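Local atomic coordinates of peptide from Structure-specific endonuclease subunit SLX4 (Saccharomyces cerevisiae, PDB entry 6J0Y), a protein that probably tethers the SLX4 subunit of a structure-specific endonuclease to the scaffold protein Rtt107 through its Rtt107-interacting motif. Residues Y31-N36 with F49-I54. Residues are numbered along the deposited sequence; the frame is centred on the assembly and turned at random.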
loop_
_atom_site.group_PDB
_atom_site.type_symbol
_atom_site.label_atom_id
_atom_site.label_comp_id
_atom_site.label_asym_id
_atom_site.label_seq_id
_atom_site.Cartn_x
_atom_site.Cartn_y
_atom_site.Cartn_z
ATOM N N TYR B 31 -23.898 4.360 6.351
ATOM C CA TYR B 31 -24.192 3.625 5.126
ATOM C C TYR B 31 -24.225 2.135 5.436
ATOM O O TYR B 31 -23.327 1.622 6.104
ATOM C CB TYR B 31 -23.162 3.881 4.022
ATOM C CG TYR B 31 -22.717 5.323 3.877
ATOM C CD1 TYR B 31 -23.523 6.251 3.232
ATOM C CD2 TYR B 31 -21.469 5.742 4.351
ATOM C CE1 TYR B 31 -23.126 7.565 3.083
ATOM C CE2 TYR B 31 -21.057 7.067 4.204
ATOM C CZ TYR B 31 -21.894 7.967 3.568
ATOM O OH TYR B 31 -21.513 9.285 3.410
ATOM N N ARG B 32 -25.250 1.451 4.952
ATOM C CA ARG B 32 -25.306 -0.005 5.100
ATOM C C ARG B 32 -24.279 -0.658 4.181
ATOM O O ARG B 32 -24.221 -0.347 2.988
ATOM C CB ARG B 32 -26.711 -0.501 4.770
ATOM C CG ARG B 32 -26.941 -2.007 4.898
ATOM C CD ARG B 32 -28.385 -2.291 4.477
ATOM N NE ARG B 32 -28.716 -3.712 4.375
ATOM C CZ ARG B 32 -29.090 -4.455 5.406
ATOM N NH1 ARG B 32 -29.138 -3.918 6.620
ATOM N NH2 ARG B 32 -29.406 -5.731 5.225
ATOM N N VAL B 33 -23.476 -1.599 4.729
ATOM C CA VAL B 33 -22.488 -2.320 3.933
ATOM C C VAL B 33 -23.177 -3.509 3.272
ATOM O O VAL B 33 -23.994 -4.189 3.897
ATOM C CB VAL B 33 -21.300 -2.762 4.816
ATOM C CG1 VAL B 33 -20.379 -3.764 4.059
ATOM C CG2 VAL B 33 -20.489 -1.547 5.299
ATOM N N GLU B 34 -22.862 -3.754 2.000
ATOM C CA GLU B 34 -23.383 -4.890 1.256
ATOM C C GLU B 34 -22.234 -5.757 0.757
ATOM O O GLU B 34 -21.106 -5.289 0.588
ATOM C CB GLU B 34 -24.233 -4.431 0.066
ATOM C CG GLU B 34 -25.307 -3.414 0.459
ATOM C CD GLU B 34 -26.479 -4.054 1.181
ATOM O OE1 GLU B 34 -26.538 -5.304 1.250
ATOM O OE2 GLU B 34 -27.353 -3.314 1.674
ATOM N N ALA B 35 -22.544 -7.033 0.509
ATOM C CA ALA B 35 -21.566 -7.972 -0.059
ATOM C C ALA B 35 -20.262 -7.991 0.735
ATOM O O ALA B 35 -19.164 -8.077 0.179
ATOM C CB ALA B 35 -21.296 -7.658 -1.530
ATOM N N ASN B 36 -20.375 -7.931 2.055
ATOM C CA ASN B 36 -19.193 -8.037 2.895
ATOM C C ASN B 36 -18.537 -9.409 2.748
ATOM O O ASN B 36 -19.215 -10.440 2.705
ATOM C CB ASN B 36 -19.572 -7.806 4.353
ATOM C CG ASN B 36 -18.388 -7.939 5.279
ATOM O OD1 ASN B 36 -17.527 -7.070 5.308
ATOM N ND2 ASN B 36 -18.340 -9.030 6.038
ATOM N N PHE B 49 -22.614 -5.070 8.636
ATOM C CA PHE B 49 -21.881 -3.884 9.030
ATOM C C PHE B 49 -22.487 -2.624 8.426
ATOM O O PHE B 49 -23.283 -2.648 7.484
ATOM C CB PHE B 49 -20.415 -3.982 8.606
ATOM C CG PHE B 49 -19.636 -5.022 9.362
ATOM C CD1 PHE B 49 -19.133 -4.741 10.621
ATOM C CD2 PHE B 49 -19.416 -6.268 8.820
ATOM C CE1 PHE B 49 -18.407 -5.700 11.331
ATOM C CE2 PHE B 49 -18.703 -7.233 9.522
ATOM C CZ PHE B 49 -18.205 -6.948 10.776
ATOM N N CYS B 50 -22.062 -1.510 8.996
ATOM C CA CYS B 50 -22.298 -0.203 8.412
ATOM C C CYS B 50 -21.010 0.596 8.512
ATOM O O CYS B 50 -20.108 0.262 9.282
ATOM C CB CYS B 50 -23.414 0.542 9.125
ATOM S SG CYS B 50 -22.927 0.882 10.788
ATOM N N ILE B 51 -20.927 1.640 7.696
ATOM C CA ILE B 51 -19.859 2.626 7.779
ATOM C C ILE B 51 -20.493 3.906 8.297
ATOM O O ILE B 51 -21.506 4.362 7.754
ATOM C CB ILE B 51 -19.179 2.877 6.421
ATOM C CG1 ILE B 51 -18.452 1.623 5.925
ATOM C CG2 ILE B 51 -18.201 4.075 6.528
ATOM C CD1 ILE B 51 -17.271 1.190 6.809
ATOM N N ALA B 52 -19.926 4.466 9.358
ATOM C CA ALA B 52 -20.341 5.766 9.865
ATOM C C ALA B 52 -19.243 6.791 9.610
ATOM O O ALA B 52 -18.060 6.518 9.849
ATOM C CB ALA B 52 -20.658 5.692 11.359
ATOM N N ASP B 53 -19.635 7.966 9.115
ATOM C CA ASP B 53 -18.744 9.123 9.065
ATOM C C ASP B 53 -18.937 9.891 10.361
ATOM O O ASP B 53 -20.005 10.468 10.587
ATOM C CB ASP B 53 -19.061 10.026 7.872
ATOM C CG ASP B 53 -18.788 9.369 6.551
ATOM O OD1 ASP B 53 -17.790 8.606 6.444
ATOM O OD2 ASP B 53 -19.575 9.621 5.612
ATOM N N ILE B 54 -17.912 9.906 11.207
ATOM C CA ILE B 54 -17.998 10.490 12.536
ATOM C C ILE B 54 -17.207 11.791 12.515
ATOM O O ILE B 54 -16.018 11.796 12.176
ATOM C CB ILE B 54 -17.463 9.523 13.606
ATOM C CG1 ILE B 54 -18.246 8.198 13.584
ATOM C CG2 ILE B 54 -17.483 10.185 14.985
ATOM C CD1 ILE B 54 -19.683 8.314 14.051
HETATM O O HOH W 1 -19.107 10.051 3.096
#
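Y31 and I51 form an antiparallel hydrogen-bonded pair: Y31 N donates a hydrogen bond to I51 O at 2.8 Å, and I51 N donates one to Y31 O at 2.9 Å. One step on, R32 and C50 make the non-hydrogen-bonded pair, and V33 N then donates to F49 O at 3.0 Å.

With CG anti to its carbonyl carbon (chi1 -42°), Y31 carries its ring along the neighbouring strand, past I51 and on to D53. Y31 OH ends 3.0 Å from D53 OD2, which lies at the ring edge, and one water joins the two, donating to OD2; N29 ND2 also bonds this oxygen. An alanine here would drop the ring's contact with I51 CB and would probably leave the water and D53 without the tyrosine hydroxyl.

V33, a beta-branched residue suited to extended backbone, turns toward F49-I54 and sets CG2 3.8 Å from I51 CG1, while its CB meets F49 CB. Farther along, the N36 amide comes to the F49 ring edge, N36 ND2 3.9 Å from F49 CE2, the two planes 55° apart. A large apolar ring suits F49, which is buried yet still offers its pi system to K12. R32 is exposed, and its extended side chain brings NE to E34 OE2 in a salt bridge whose hydrogen bond is weak; E34 OE2 also pairs with a basic side chain of the partner protein.

This is the edge of a three-stranded antiparallel sheet, 49-55 central and 27-32 an outer strand, where residues 34-36 meet the other protein, consistent with an Rtt107-interacting motif.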